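Galactokinase (Bifidobacterium longum subsp. infantis ATCC 15697 = JCM 1222 = DSM 20088, PDB 6TEQ) probably phosphorylates galactose at the expense of ATP, as a kinase of the GHMP family, and here holds 2-deoxy-2-fluoro-galactose in its sugar pocket. Local coordinates at residues V4-P9 and P401-P405; P31-W35 and L151-V156; N229-V235 and I373-K379. One frame throughout, in Å; residues are numbered along the deposited sequence.

In the fold
Contact 1 ties the N-terminal residues of the chain to strand 402-404, so both other contacts are nested in the loop it closes; along that loop contact 2 closes before contact 3 opens. Contacts 1 and 3 belong to one mixed sheet, with centres about 13 Å apart, and meet where strands 402-404 and 230-236 run side by side, joined by a backbone hydrogen bond from Leu404 N to Val234 O. Contact 2 packs helix 141-156 on strand 33-42 of the other, larger sheet, its centre about 29 Å from contact 1 and 34 Å from contact 3. Contact 1 thus brings the N-terminal residues onto the edge of the sheet that contact 3 builds.

Contact 1: V4-P9 and P401-P405; sequences VEFIEP and PRALP
Phe6 pairs with Ala403 in a short parallel bridge, in which Ala403 N donates to Glu5 O (2.8 Å) and Ala403 O accepts from Ile7 N (2.8 Å), so that one residue grips the chain before and after Phe6. Both bonds are nearly straight. The methyl of Ala403 sits squarely over the Phe6 ring, its CB 3.5 Å from the ring centroid and 11° off the normal, a CH-pi contact. Phe6 CG lies anti to its carbonyl carbon (chi1 -82°), which directs the ring to the alanine, whose small side chain suits this close fit. Further along, Pro405 CD touches Ile7 O at 3.4 Å and Pro405 CG meets Pro9 CD at 3.8 Å, prolines suiting segments whose regular pairing has stopped. Arg402 points to the other side; there Ile7, in one of two conformers, crosses it obliquely, CG1 3.8 Å from Arg402 CD. The extended arginine forms a salt bridge with Asp236, while a water in the guanidinium plane joins Arg402 NH1 (2.8 Å) to Glu5 OE2. Its side chain lies about 6 Å from Gly136, which binds ADP in another structure of this protein. Strand 5-6 is an outermost strand of the mixed sheet: helix 382-396 packs against Val4 and Phe6, with His383 stacked on the Phe6 ring, while strand 54-70 meets Pro9 and Pro405 through His62.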
ATOM      1  N   VAL A   4     -11.976  -3.042  21.973  1.00 15.49           N
ATOM      2  CA  VAL A   4     -11.070  -2.979  20.799  1.00 14.73           C
ATOM      3  C   VAL A   4     -10.718  -1.505  20.563  1.00 13.69           C
ATOM      4  O   VAL A   4     -11.597  -0.608  20.681  1.00 18.26           O
ATOM      5  CB  VAL A   4     -11.691  -3.644  19.549  1.00 15.53           C
ATOM      6  CG1 VAL A   4     -12.927  -2.933  19.042  1.00 15.36           C
ATOM      7  CG2 VAL A   4     -10.630  -3.801  18.470  1.00 16.82           C
ATOM      8  N   GLU A   5      -9.456  -1.243  20.329  1.00 16.54           N
ATOM      9  CA  GLU A   5      -8.910   0.102  20.038  1.00 16.44           C
ATOM     10  C   GLU A   5      -9.142   0.475  18.575  1.00 14.57           C
ATOM     11  O   GLU A   5      -8.750  -0.325  17.709  1.00 16.74           O
ATOM     12  CB  GLU A   5      -7.418   0.172  20.351  1.00 21.35           C
ATOM     13  CG  GLU A   5      -6.761   1.516  20.164  1.00 26.05           C
ATOM     14  CD  GLU A   5      -5.251   1.548  20.400  0.80 33.54           C
ATOM     15  OE1 GLU A   5      -4.737   2.663  20.620  0.80 31.20           O
ATOM     16  OE2 GLU A   5      -4.588   0.453  20.325  0.70 31.96           O
ATOM     17  N   PHE A   6      -9.571   1.719  18.337  1.00 13.95           N
ATOM     18  CA  PHE A   6      -9.549   2.379  17.009  1.00 15.48           C
ATOM     19  C   PHE A   6      -8.399   3.389  17.043  1.00 16.19           C
ATOM     20  O   PHE A   6      -8.285   4.203  17.976  1.00 22.14           O
ATOM     21  CB  PHE A   6     -10.886   3.028  16.649  1.00 17.31           C
ATOM     22  CG  PHE A   6     -11.904   2.066  16.081  1.00 19.30           C
ATOM     23  CD1 PHE A   6     -12.437   1.053  16.878  1.00 19.16           C
ATOM     24  CD2 PHE A   6     -12.277   2.119  14.736  1.00 18.85           C
ATOM     25  CE1 PHE A   6     -13.361   0.156  16.367  1.00 18.77           C
ATOM     26  CE2 PHE A   6     -13.202   1.225  14.223  1.00 17.67           C
ATOM     27  CZ  PHE A   6     -13.735   0.232  15.036  1.00 16.63           C
ATOM     28  N   ILE A   7      -7.506   3.263  16.059  0.50 14.24           N
ATOM     29  CA  ILE A   7      -6.279   4.092  15.877  0.50 14.28           C
ATOM     30  C   ILE A   7      -6.674   5.275  15.005  0.50 14.62           C
ATOM     31  O   ILE A   7      -6.873   5.060  13.801  0.50 14.81           O
ATOM     32  CB  ILE A   7      -5.168   3.283  15.186  0.50 16.56           C
ATOM     33  CG1 ILE A   7      -4.797   2.060  16.020  0.50 18.00           C
ATOM     34  CG2 ILE A   7      -3.957   4.151  14.891  0.50 17.95           C
ATOM     35  CD1 ILE A   7      -4.519   2.415  17.449  0.50 21.80           C
ATOM     36  N   GLU A   8      -6.797   6.461  15.589  0.50 15.93           N
ATOM     37  CA  GLU A   8      -7.343   7.658  14.911  0.50 17.20           C
ATOM     38  C   GLU A   8      -6.255   8.270  14.026  0.50 15.98           C
ATOM     39  O   GLU A   8      -5.061   8.168  14.319  0.50 16.31           O
ATOM     40  CB  GLU A   8      -7.884   8.640  15.941  0.50 18.81           C
ATOM     41  CG  GLU A   8      -9.140   8.153  16.644  0.50 23.77           C
ATOM     42  CD  GLU A   8     -10.301   7.878  15.701  0.50 26.03           C
ATOM     43  OE1 GLU A   8     -11.009   6.848  15.855  0.50 26.22           O
ATOM     44  OE2 GLU A   8     -10.461   8.670  14.770  0.50 26.73           O
ATOM     45  N   PRO A   9      -6.596   8.935  12.903  1.00 15.02           N
ATOM     46  CA  PRO A   9      -5.544   9.592  12.148  1.00 16.06           C
ATOM     47  C   PRO A   9      -5.189  10.922  12.834  1.00 14.92           C
ATOM     48  O   PRO A   9      -5.997  11.603  13.417  1.00 16.95           O
ATOM     49  CB  PRO A   9      -6.183   9.900  10.788  1.00 16.90           C
ATOM     50  CG  PRO A   9      -7.653   9.947  11.100  1.00 18.94           C
ATOM     51  CD  PRO A   9      -7.886   8.949  12.221  1.00 15.37           C
ATOM     52  N   PRO A 401      -6.572  -7.488  18.156  1.00 15.11           N
ATOM     53  CA  PRO A 401      -6.493  -6.660  16.957  1.00 14.39           C
ATOM     54  C   PRO A 401      -6.688  -5.194  17.328  1.00 14.79           C
ATOM     55  O   PRO A 401      -7.130  -4.866  18.460  1.00 16.00           O
ATOM     56  CB  PRO A 401      -7.633  -7.233  16.115  1.00 15.33           C
ATOM     57  CG  PRO A 401      -8.665  -7.585  17.131  1.00 15.88           C
ATOM     58  CD  PRO A 401      -7.901  -8.086  18.330  1.00 17.53           C
ATOM     59  N   ARG A 402      -6.555  -4.345  16.302  1.00 12.73           N
ATOM     60  CA  ARG A 402      -6.950  -2.923  16.452  1.00 12.37           C
ATOM     61  C   ARG A 402      -7.604  -2.513  15.149  1.00 14.34           C
ATOM     62  O   ARG A 402      -7.282  -3.094  14.095  1.00 22.00           O
ATOM     63  CB  ARG A 402      -5.765  -2.055  16.834  1.00 16.53           C
ATOM     64  CG  ARG A 402      -4.674  -2.053  15.801  1.00 17.04           C
ATOM     65  CD  ARG A 402      -3.368  -1.463  16.370  1.00 19.88           C
ATOM     66  NE  ARG A 402      -2.317  -1.688  15.441  1.00 20.06           N
ATOM     67  CZ  ARG A 402      -1.057  -1.422  15.694  1.00 19.80           C
ATOM     68  NH1 ARG A 402      -0.757  -0.769  16.814  1.00 24.84           N
ATOM     69  NH2 ARG A 402      -0.141  -1.747  14.798  1.00 25.46           N
ATOM     70  N   ALA A 403      -8.420  -1.503  15.187  1.00 12.43           N
ATOM     71  CA  ALA A 403      -9.160  -1.057  14.021  1.00 12.49           C
ATOM     72  C   ALA A 403      -8.798   0.380  13.719  1.00 12.43           C
ATOM     73  O   ALA A 403      -8.130   1.046  14.472  1.00 13.27           O
ATOM     74  CB  ALA A 403     -10.645  -1.248  14.267  1.00 12.76           C
ATOM     75  N   LEU A 404      -9.146   0.804  12.516  1.00 13.30           N
ATOM     76  CA  LEU A 404      -8.860   2.183  12.066  1.00 14.71           C
ATOM     77  C   LEU A 404     -10.107   2.650  11.340  1.00 12.93           C
ATOM     78  O   LEU A 404     -10.640   1.894  10.527  1.00 16.31           O
ATOM     79  CB  LEU A 404      -7.714   2.197  11.033  1.00 19.27           C
ATOM     80  CG  LEU A 404      -6.269   1.873  11.346  1.00 24.87           C
ATOM     81  CD1 LEU A 404      -6.133   0.401  11.533  1.00 21.19           C
ATOM     82  CD2 LEU A 404      -5.422   2.318  10.131  1.00 20.99           C
ATOM     83  N   PRO A 405     -10.534   3.919  11.518  1.00 12.42           N
ATOM     84  CA  PRO A 405     -11.503   4.517  10.619  1.00 13.25           C
ATOM     85  C   PRO A 405     -10.883   4.606   9.231  1.00 14.33           C
ATOM     86  O   PRO A 405      -9.657   4.747   9.105  1.00 15.43           O
ATOM     87  CB  PRO A 405     -11.758   5.891  11.196  1.00 15.71           C
ATOM     88  CG  PRO A 405     -10.479   6.209  11.920  1.00 16.82           C
ATOM     89  CD  PRO A 405     -10.003   4.879  12.483  1.00 14.91           C
TER
HETATM   90  O   HOH W   1      -7.264  -3.276  20.490  1.00 19.52           O
HETATM   91  O   HOH W   2      -2.119   0.128  19.120  1.00 34.49           O

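Contact 2: P31-W35 and L151-V156; sequences PEGVW and LALDDV
Trp35 lies with its indole flat over the backbone of helix 141-156: Ala152 CA stands 3.6 Å from the centroid of the five-membered ring and 10° off its normal, a CH-pi contact made by a main-chain carbon. Beside it, Ala152 CB touches Trp35 CE3 at 3.4 Å. The small side chain of alanine lets the ring come this close to the helix. With CG anti to the carbonyl carbon (chi1 -61°) the indole is directed to the helix, and its NE1 edge reaches Asp155, one turn on from Leu151, where Trp35 NE1 donates to Asp155 OD2 (2.9 Å). The oxygen lies in the indole plane, and the N-H meets it from above the carboxylate plane; the two planes stand 81° apart. The N-H of the buried tryptophan thus has its acceptor on a partly exposed residue. At the far end of the ring, Trp35 CH2 meets Val156 CG1 at 3.4 Å, and this same methyl lies against the carboxylate carbon of Glu32, with Glu32 CD 3.5 Å away. Two waters join Glu32 to the helix, one reaching Val156 O and the other Asp155 OD1. Glu32 and Gly33 form a classic beta bulge opposite Leu68; the missing side chain of Gly33 suits its place, where a CB would crowd Trp35 CH2. Replacing Trp35 with an alanine would probably leave Asp155 without one of its donors and open a gap between strand 33-42 and the helix. Asp155 OD2 also forms a salt bridge with Arg414, and the two donors together are likely to favour its ionised form, although Glu32 brings a second negative charge nearby.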
ATOM      1  N   PRO A  31      12.757  23.155  10.442  1.00 18.27           N
ATOM      2  CA  PRO A  31      12.767  22.484   9.148  1.00 18.48           C
ATOM      3  C   PRO A  31      12.310  23.484   8.088  1.00 19.52           C
ATOM      4  O   PRO A  31      11.699  24.536   8.429  1.00 20.49           O
ATOM      5  CB  PRO A  31      11.688  21.423   9.288  1.00 19.17           C
ATOM      6  CG  PRO A  31      10.749  21.984  10.327  1.00 18.82           C
ATOM      7  CD  PRO A  31      11.592  22.830  11.258  1.00 16.39           C
ATOM      8  N   GLU A  32      12.625  23.183   6.836  1.00 17.94           N
ATOM      9  CA  GLU A  32      12.164  24.021   5.690  1.00 15.58           C
ATOM     10  C   GLU A  32      10.651  23.894   5.539  1.00 15.83           C
ATOM     11  O   GLU A  32      10.011  24.871   5.184  1.00 18.39           O
ATOM     12  CB  GLU A  32      12.878  23.614   4.407  1.00 17.02           C
ATOM     13  CG  GLU A  32      12.409  24.475   3.250  1.00 20.10           C
ATOM     14  CD  GLU A  32      13.272  24.465   2.015  1.00 20.86           C
ATOM     15  OE1 GLU A  32      14.498  24.137   2.149  1.00 24.81           O
ATOM     16  OE2 GLU A  32      12.687  24.753   0.922  1.00 25.90           O
ATOM     17  N   GLY A  33      10.061  22.731   5.847  1.00 17.11           N
ATOM     18  CA  GLY A  33       8.609  22.568   5.852  1.00 15.46           C
ATOM     19  C   GLY A  33       8.273  21.172   6.389  1.00 13.15           C
ATOM     20  O   GLY A  33       9.189  20.429   6.819  1.00 14.99           O
ATOM     21  N   VAL A  34       7.031  20.784   6.234  1.00 13.60           N
ATOM     22  CA  VAL A  34       6.506  19.463   6.577  1.00 14.59           C
ATOM     23  C   VAL A  34       5.699  18.983   5.384  1.00 13.23           C
ATOM     24  O   VAL A  34       4.877  19.794   4.860  1.00 13.78           O
ATOM     25  CB  VAL A  34       5.682  19.506   7.861  1.00 13.84           C
ATOM     26  CG1 VAL A  34       5.103  18.165   8.196  1.00 15.61           C
ATOM     27  CG2 VAL A  34       6.478  20.020   9.070  1.00 15.27           C
ATOM     28  N   TRP A  35       5.998  17.734   4.993  1.00 13.36           N
ATOM     29  CA  TRP A  35       5.226  17.043   3.974  1.00 13.90           C
ATOM     30  C   TRP A  35       4.575  15.815   4.601  1.00 14.02           C
ATOM     31  O   TRP A  35       4.945  15.459   5.705  1.00 14.51           O
ATOM     32  CB  TRP A  35       6.081  16.742   2.771  1.00 14.51           C
ATOM     33  CG  TRP A  35       6.642  17.980   2.115  1.00 13.45           C
ATOM     34  CD1 TRP A  35       6.217  18.500   0.938  1.00 13.02           C
ATOM     35  CD2 TRP A  35       7.737  18.822   2.537  1.00 13.40           C
ATOM     36  NE1 TRP A  35       7.001  19.559   0.579  1.00 14.06           N
ATOM     37  CE2 TRP A  35       7.928  19.790   1.525  1.00 15.33           C
ATOM     38  CE3 TRP A  35       8.602  18.824   3.638  1.00 13.66           C
ATOM     39  CZ2 TRP A  35       8.856  20.837   1.640  1.00 15.43           C
ATOM     40  CZ3 TRP A  35       9.600  19.761   3.700  1.00 14.97           C
ATOM     41  CH2 TRP A  35       9.702  20.785   2.727  1.00 15.95           C
ATOM     42  N   LEU A 151       8.400  13.478  -1.941  1.00 12.64           N
ATOM     43  CA  LEU A 151       7.715  14.755  -2.206  1.00 13.21           C
ATOM     44  C   LEU A 151       8.506  15.893  -1.564  1.00 14.68           C
ATOM     45  O   LEU A 151       8.653  16.968  -2.191  1.00 15.04           O
ATOM     46  CB  LEU A 151       6.291  14.705  -1.674  1.00 13.60           C
ATOM     47  CG  LEU A 151       5.368  15.786  -2.205  1.00 13.85           C
ATOM     48  CD1 LEU A 151       5.061  15.642  -3.697  1.00 16.45           C
ATOM     49  CD2 LEU A 151       4.117  15.819  -1.384  1.00 18.08           C
ATOM     50  N   ALA A 152       8.971  15.686  -0.343  1.00 12.84           N
ATOM     51  CA  ALA A 152       9.712  16.736   0.392  1.00 14.66           C
ATOM     52  C   ALA A 152      11.000  17.057  -0.393  1.00 13.86           C
ATOM     53  O   ALA A 152      11.304  18.253  -0.571  1.00 15.69           O
ATOM     54  CB  ALA A 152      10.012  16.295   1.801  1.00 15.51           C
ATOM     55  N   LEU A 153      11.757  16.059  -0.849  1.00 11.89           N
ATOM     56  CA  LEU A 153      13.007  16.298  -1.564  1.00 13.04           C
ATOM     57  C   LEU A 153      12.731  17.017  -2.882  1.00 13.30           C
ATOM     58  O   LEU A 153      13.510  17.894  -3.244  1.00 16.34           O
ATOM     59  CB  LEU A 153      13.751  14.979  -1.792  1.00 14.46           C
ATOM     60  CG  LEU A 153      14.362  14.391  -0.532  1.00 15.58           C
ATOM     61  CD1 LEU A 153      14.848  12.953  -0.773  1.00 16.36           C
ATOM     62  CD2 LEU A 153      15.505  15.273   0.018  1.00 15.61           C
ATOM     63  N   ASP A 154      11.711  16.598  -3.605  1.00 14.48           N
ATOM     64  CA  ASP A 154      11.343  17.242  -4.880  1.00 14.67           C
ATOM     65  C   ASP A 154      11.109  18.727  -4.624  1.00 16.83           C
ATOM     66  O   ASP A 154      11.509  19.550  -5.447  1.00 17.95           O
ATOM     67  CB  ASP A 154      10.141  16.553  -5.498  1.00 14.78           C
ATOM     68  CG  ASP A 154       9.569  17.288  -6.697  1.00 12.51           C
ATOM     69  OD1 ASP A 154      10.127  17.031  -7.794  1.00 17.80           O
ATOM     70  OD2 ASP A 154       8.721  18.203  -6.486  1.00 15.50           O
ATOM     71  N   ASP A 155      10.385  19.035  -3.575  1.00 14.95           N
ATOM     72  CA  ASP A 155      10.051  20.422  -3.230  1.00 14.78           C
ATOM     73  C   ASP A 155      11.319  21.182  -2.892  1.00 14.48           C
ATOM     74  O   ASP A 155      11.536  22.241  -3.567  1.00 17.56           O
ATOM     75  CB  ASP A 155       8.997  20.400  -2.126  1.00 16.56           C
ATOM     76  CG  ASP A 155       8.340  21.719  -1.823  1.00 19.57           C
ATOM     77  OD1 ASP A 155       9.023  22.725  -2.005  1.00 26.73           O
ATOM     78  OD2 ASP A 155       7.255  21.721  -1.268  1.00 21.13           O
ATOM     79  N   VAL A 156      12.100  20.734  -1.916  1.00 14.42           N
ATOM     80  CA  VAL A 156      13.197  21.620  -1.387  1.00 16.01           C
ATOM     81  C   VAL A 156      14.236  21.774  -2.475  1.00 16.80           C
ATOM     82  O   VAL A 156      14.937  22.803  -2.432  1.00 21.39           O
ATOM     83  CB  VAL A 156      13.769  21.204  -0.036  1.00 15.54           C
ATOM     84  CG1 VAL A 156      12.645  21.175   1.007  1.00 15.07           C
ATOM     85  CG2 VAL A 156      14.484  19.858  -0.147  1.00 16.53           C
TER
HETATM   86  O   HOH W   3      15.678  24.614  -0.140  1.00 35.17           O
HETATM   87  O   HOH W   4       9.493  24.598   0.256  1.00 41.66           O

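Contact 3: N229-V235 and I373-K379; sequences NLELLVV and IIALVDK
Glu231 and Val377, Leu233 and Ala375, and Val235 and Ile373 are the hydrogen-bonded pairs of this antiparallel contact, each joined by two backbone bonds. Representative bonds are Leu233 N to Ala375 O (2.8 Å) and Ile373 N to Val235 O (2.9 Å). Between them, the non-hydrogen-bonded pairs bring alpha carbons close to carbonyls, as where Ile374 CA approaches Leu233 O at 3.1 Å. The strands are the centre and its neighbour in a mixed five-stranded sheet, in the order 5-6, 402-404, 230-236, 372-378 and 361-365; strand 372-378 lies in the C-terminal GHMP kinase region. Apolar contacts follow the alternation of the strands. On one face, Leu232 CD1 meets Leu376 CD2 at 4.0 Å, and the methyls Val234 CG2 and Ile374 CG2 lie side by side at 3.9 Å; helix 322-338 packs here through Phe329. The opposite face holds Leu233, Val235, Ala375 and Val377, aliphatic side chains suited to burial beneath helix 382-396, with Ile373 under helix 345-356 and Glu231 towards the exposed end. With chi1 at -52°, Val377 CG1 lies anti to the carbonyl carbon and CG2 falls between backbone N and carbonyl carbon, touching Glu231 O at 3.2 Å. Polar contacts gather at the exposed end, by Asn229 and Lys379. Lys379 N donates to Asn229 O (2.9 Å), and Lys379 NZ reaches Asn229 OD1 at 3.2 Å from well above the amide plane. The carboxylate of Glu231 instead accepts from the backbone N atoms of Gly380 and Gly382, while Asp378 OD1 bonds to Tyr360.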
ATOM      1  N   ASN A 229     -24.664   4.720   2.525  1.00 15.53           N
ATOM      2  CA  ASN A 229     -24.805   4.415   3.970  1.00 15.21           C
ATOM      3  C   ASN A 229     -23.909   3.235   4.366  1.00 13.41           C
ATOM      4  O   ASN A 229     -24.352   2.374   5.107  1.00 13.80           O
ATOM      5  CB  ASN A 229     -26.265   4.177   4.360  1.00 15.77           C
ATOM      6  CG  ASN A 229     -27.099   5.429   4.147  1.00 16.58           C
ATOM      7  OD1 ASN A 229     -26.569   6.530   4.146  1.00 21.63           O
ATOM      8  ND2 ASN A 229     -28.404   5.271   3.979  1.00 24.25           N
ATOM      9  N   LEU A 230     -22.643   3.323   3.962  1.00 15.61           N
ATOM     10  CA  LEU A 230     -21.662   2.276   4.249  1.00 12.27           C
ATOM     11  C   LEU A 230     -20.530   2.822   5.101  1.00 11.91           C
ATOM     12  O   LEU A 230     -20.309   4.080   5.221  1.00 14.82           O
ATOM     13  CB  LEU A 230     -21.017   1.758   2.955  1.00 15.10           C
ATOM     14  CG  LEU A 230     -21.934   1.165   1.904  1.00 15.69           C
ATOM     15  CD1 LEU A 230     -21.150   0.830   0.626  1.00 17.82           C
ATOM     16  CD2 LEU A 230     -22.621  -0.039   2.491  1.00 19.14           C
ATOM     17  N   GLU A 231     -19.751   1.883   5.595  0.50 14.22           N
ATOM     18  CA  GLU A 231     -18.553   2.133   6.420  0.50 13.30           C
ATOM     19  C   GLU A 231     -17.542   1.067   6.000  0.50 12.57           C
ATOM     20  O   GLU A 231     -17.922  -0.119   5.884  0.50 13.24           O
ATOM     21  CB  GLU A 231     -18.968   2.141   7.905  0.50 13.10           C
ATOM     22  CG  GLU A 231     -17.859   1.829   8.906  0.50 12.84           C
ATOM     23  CD  GLU A 231     -18.312   1.861  10.360  0.50 13.13           C
ATOM     24  OE1 GLU A 231     -19.551   1.761  10.628  0.50 15.13           O
ATOM     25  OE2 GLU A 231     -17.431   1.951  11.229  0.50 13.61           O
ATOM     26  N   LEU A 232     -16.305   1.475   5.742  1.00 12.35           N
ATOM     27  CA  LEU A 232     -15.256   0.503   5.399  1.00 11.09           C
ATOM     28  C   LEU A 232     -14.538   0.213   6.703  1.00 11.57           C
ATOM     29  O   LEU A 232     -13.793   1.071   7.174  1.00 13.36           O
ATOM     30  CB  LEU A 232     -14.304   1.056   4.354  1.00 11.86           C
ATOM     31  CG  LEU A 232     -13.252   0.060   3.920  1.00 13.95           C
ATOM     32  CD1 LEU A 232     -13.840  -1.049   3.104  1.00 13.74           C
ATOM     33  CD2 LEU A 232     -12.178   0.808   3.150  1.00 17.26           C
ATOM     34  N   LEU A 233     -14.804  -0.956   7.266  1.00 11.13           N
ATOM     35  CA  LEU A 233     -14.131  -1.395   8.498  1.00 13.34           C
ATOM     36  C   LEU A 233     -12.729  -1.833   8.084  1.00 13.07           C
ATOM     37  O   LEU A 233     -12.603  -2.631   7.171  1.00 13.36           O
ATOM     38  CB  LEU A 233     -14.909  -2.539   9.158  1.00 14.11           C
ATOM     39  CG  LEU A 233     -14.212  -3.158  10.383  1.00 16.93           C
ATOM     40  CD1 LEU A 233     -14.006  -2.114  11.449  1.00 17.90           C
ATOM     41  CD2 LEU A 233     -15.009  -4.306  10.952  1.00 17.46           C
ATOM     42  N   VAL A 234     -11.722  -1.384   8.816  1.00 13.55           N
ATOM     43  CA  VAL A 234     -10.338  -1.854   8.620  1.00 13.49           C
ATOM     44  C   VAL A 234      -9.823  -2.369   9.969  1.00 11.85           C
ATOM     45  O   VAL A 234      -9.948  -1.610  10.937  1.00 11.82           O
ATOM     46  CB  VAL A 234      -9.455  -0.737   8.067  1.00 14.53           C
ATOM     47  CG1 VAL A 234      -7.991  -1.218   7.993  1.00 14.41           C
ATOM     48  CG2 VAL A 234      -9.980  -0.265   6.751  1.00 14.02           C
ATOM     49  N   VAL A 235      -9.380  -3.634  10.015  1.00 11.32           N
ATOM     50  CA  VAL A 235      -8.910  -4.231  11.263  1.00 13.21           C
ATOM     51  C   VAL A 235      -7.516  -4.739  11.017  1.00 12.18           C
ATOM     52  O   VAL A 235      -7.323  -5.627  10.172  1.00 12.08           O
ATOM     53  CB  VAL A 235      -9.851  -5.358  11.760  1.00 13.26           C
ATOM     54  CG1 VAL A 235      -9.227  -6.073  12.969  1.00 13.67           C
ATOM     55  CG2 VAL A 235     -11.228  -4.813  12.057  1.00 14.27           C
ATOM     56  N   ILE A 373      -7.460  -6.795   7.545  1.00  9.84           N
ATOM     57  CA  ILE A 373      -8.652  -7.070   6.746  1.00 10.50           C
ATOM     58  C   ILE A 373      -9.426  -5.788   6.578  1.00  9.90           C
ATOM     59  O   ILE A 373      -9.349  -4.853   7.376  1.00 11.92           O
ATOM     60  CB  ILE A 373      -9.517  -8.226   7.317  1.00 10.87           C
ATOM     61  CG1 ILE A 373     -10.309  -7.851   8.572  1.00 12.23           C
ATOM     62  CG2 ILE A 373      -8.726  -9.473   7.513  1.00 12.93           C
ATOM     63  CD1 ILE A 373     -11.601  -8.531   8.597  1.00 14.07           C
ATOM     64  N   ILE A 374     -10.277  -5.808   5.572  1.00 10.07           N
ATOM     65  CA  ILE A 374     -11.273  -4.771   5.318  1.00  9.87           C
ATOM     66  C   ILE A 374     -12.614  -5.452   5.109  1.00 11.27           C
ATOM     67  O   ILE A 374     -12.703  -6.593   4.693  1.00 11.05           O
ATOM     68  CB  ILE A 374     -10.872  -3.892   4.139  1.00 11.39           C
ATOM     69  CG1 ILE A 374     -10.994  -4.637   2.824  1.00 12.65           C
ATOM     70  CG2 ILE A 374      -9.485  -3.296   4.383  1.00 11.50           C
ATOM     71  CD1 ILE A 374     -10.612  -3.847   1.598  1.00 12.20           C
ATOM     72  N   ALA A 375     -13.649  -4.697   5.402  1.00 10.31           N
ATOM     73  CA  ALA A 375     -15.024  -5.145   5.207  1.00 11.20           C
ATOM     74  C   ALA A 375     -15.906  -3.973   4.837  1.00 11.21           C
ATOM     75  O   ALA A 375     -15.849  -2.884   5.485  1.00 12.78           O
ATOM     76  CB  ALA A 375     -15.513  -5.832   6.479  1.00 12.46           C
ATOM     77  N   LEU A 376     -16.757  -4.204   3.861  1.00 11.43           N
ATOM     78  CA  LEU A 376     -17.844  -3.287   3.510  1.00 12.40           C
ATOM     79  C   LEU A 376     -18.958  -3.673   4.461  1.00 11.77           C
ATOM     80  O   LEU A 376     -19.443  -4.777   4.373  1.00 14.37           O
ATOM     81  CB  LEU A 376     -18.247  -3.440   2.053  1.00 14.96           C
ATOM     82  CG  LEU A 376     -17.318  -2.809   1.054  1.00 17.61           C
ATOM     83  CD1 LEU A 376     -17.735  -3.284  -0.365  1.00 16.85           C
ATOM     84  CD2 LEU A 376     -17.329  -1.286   1.126  1.00 17.85           C
ATOM     85  N   VAL A 377     -19.381  -2.710   5.275  1.00 11.29           N
ATOM     86  CA  VAL A 377     -20.424  -2.923   6.272  1.00 11.65           C
ATOM     87  C   VAL A 377     -21.396  -1.753   6.220  1.00 13.43           C
ATOM     88  O   VAL A 377     -21.062  -0.699   5.695  1.00 13.90           O
ATOM     89  CB  VAL A 377     -19.825  -3.091   7.673  1.00 13.17           C
ATOM     90  CG1 VAL A 377     -18.755  -4.136   7.693  1.00 13.36           C
ATOM     91  CG2 VAL A 377     -19.309  -1.787   8.215  1.00 12.89           C
ATOM     92  N   ASP A 378     -22.567  -1.941   6.813  1.00 14.26           N
ATOM     93  CA  ASP A 378     -23.472  -0.779   6.927  1.00 15.42           C
ATOM     94  C   ASP A 378     -22.898   0.259   7.880  1.00 13.37           C
ATOM     95  O   ASP A 378     -22.261  -0.087   8.910  1.00 15.77           O
ATOM     96  CB  ASP A 378     -24.866  -1.167   7.369  1.00 17.00           C
ATOM     97  CG  ASP A 378     -25.627  -1.942   6.289  1.00 20.34           C
ATOM     98  OD1 ASP A 378     -25.512  -1.576   5.078  1.00 21.98           O
ATOM     99  OD2 ASP A 378     -26.219  -2.935   6.631  1.00 24.79           O
ATOM    100  N   LYS A 379     -23.173   1.509   7.583  1.00 13.58           N
ATOM    101  CA  LYS A 379     -22.747   2.604   8.464  1.00 15.08           C
ATOM    102  C   LYS A 379     -23.261   2.315   9.863  1.00 15.41           C
ATOM    103  O   LYS A 379     -24.473   1.990   9.981  1.00 16.76           O
ATOM    104  CB  LYS A 379     -23.398   3.875   7.981  1.00 19.05           C
ATOM    105  CG  LYS A 379     -23.107   5.157   8.723  1.00 27.01           C
ATOM    106  CD  LYS A 379     -24.049   6.342   8.350  1.00 34.46           C
ATOM    107  CE  LYS A 379     -25.467   6.065   7.833  1.00 28.37           C
ATOM    108  NZ  LYS A 379     -26.000   7.283   7.173  1.00 34.81           N
TER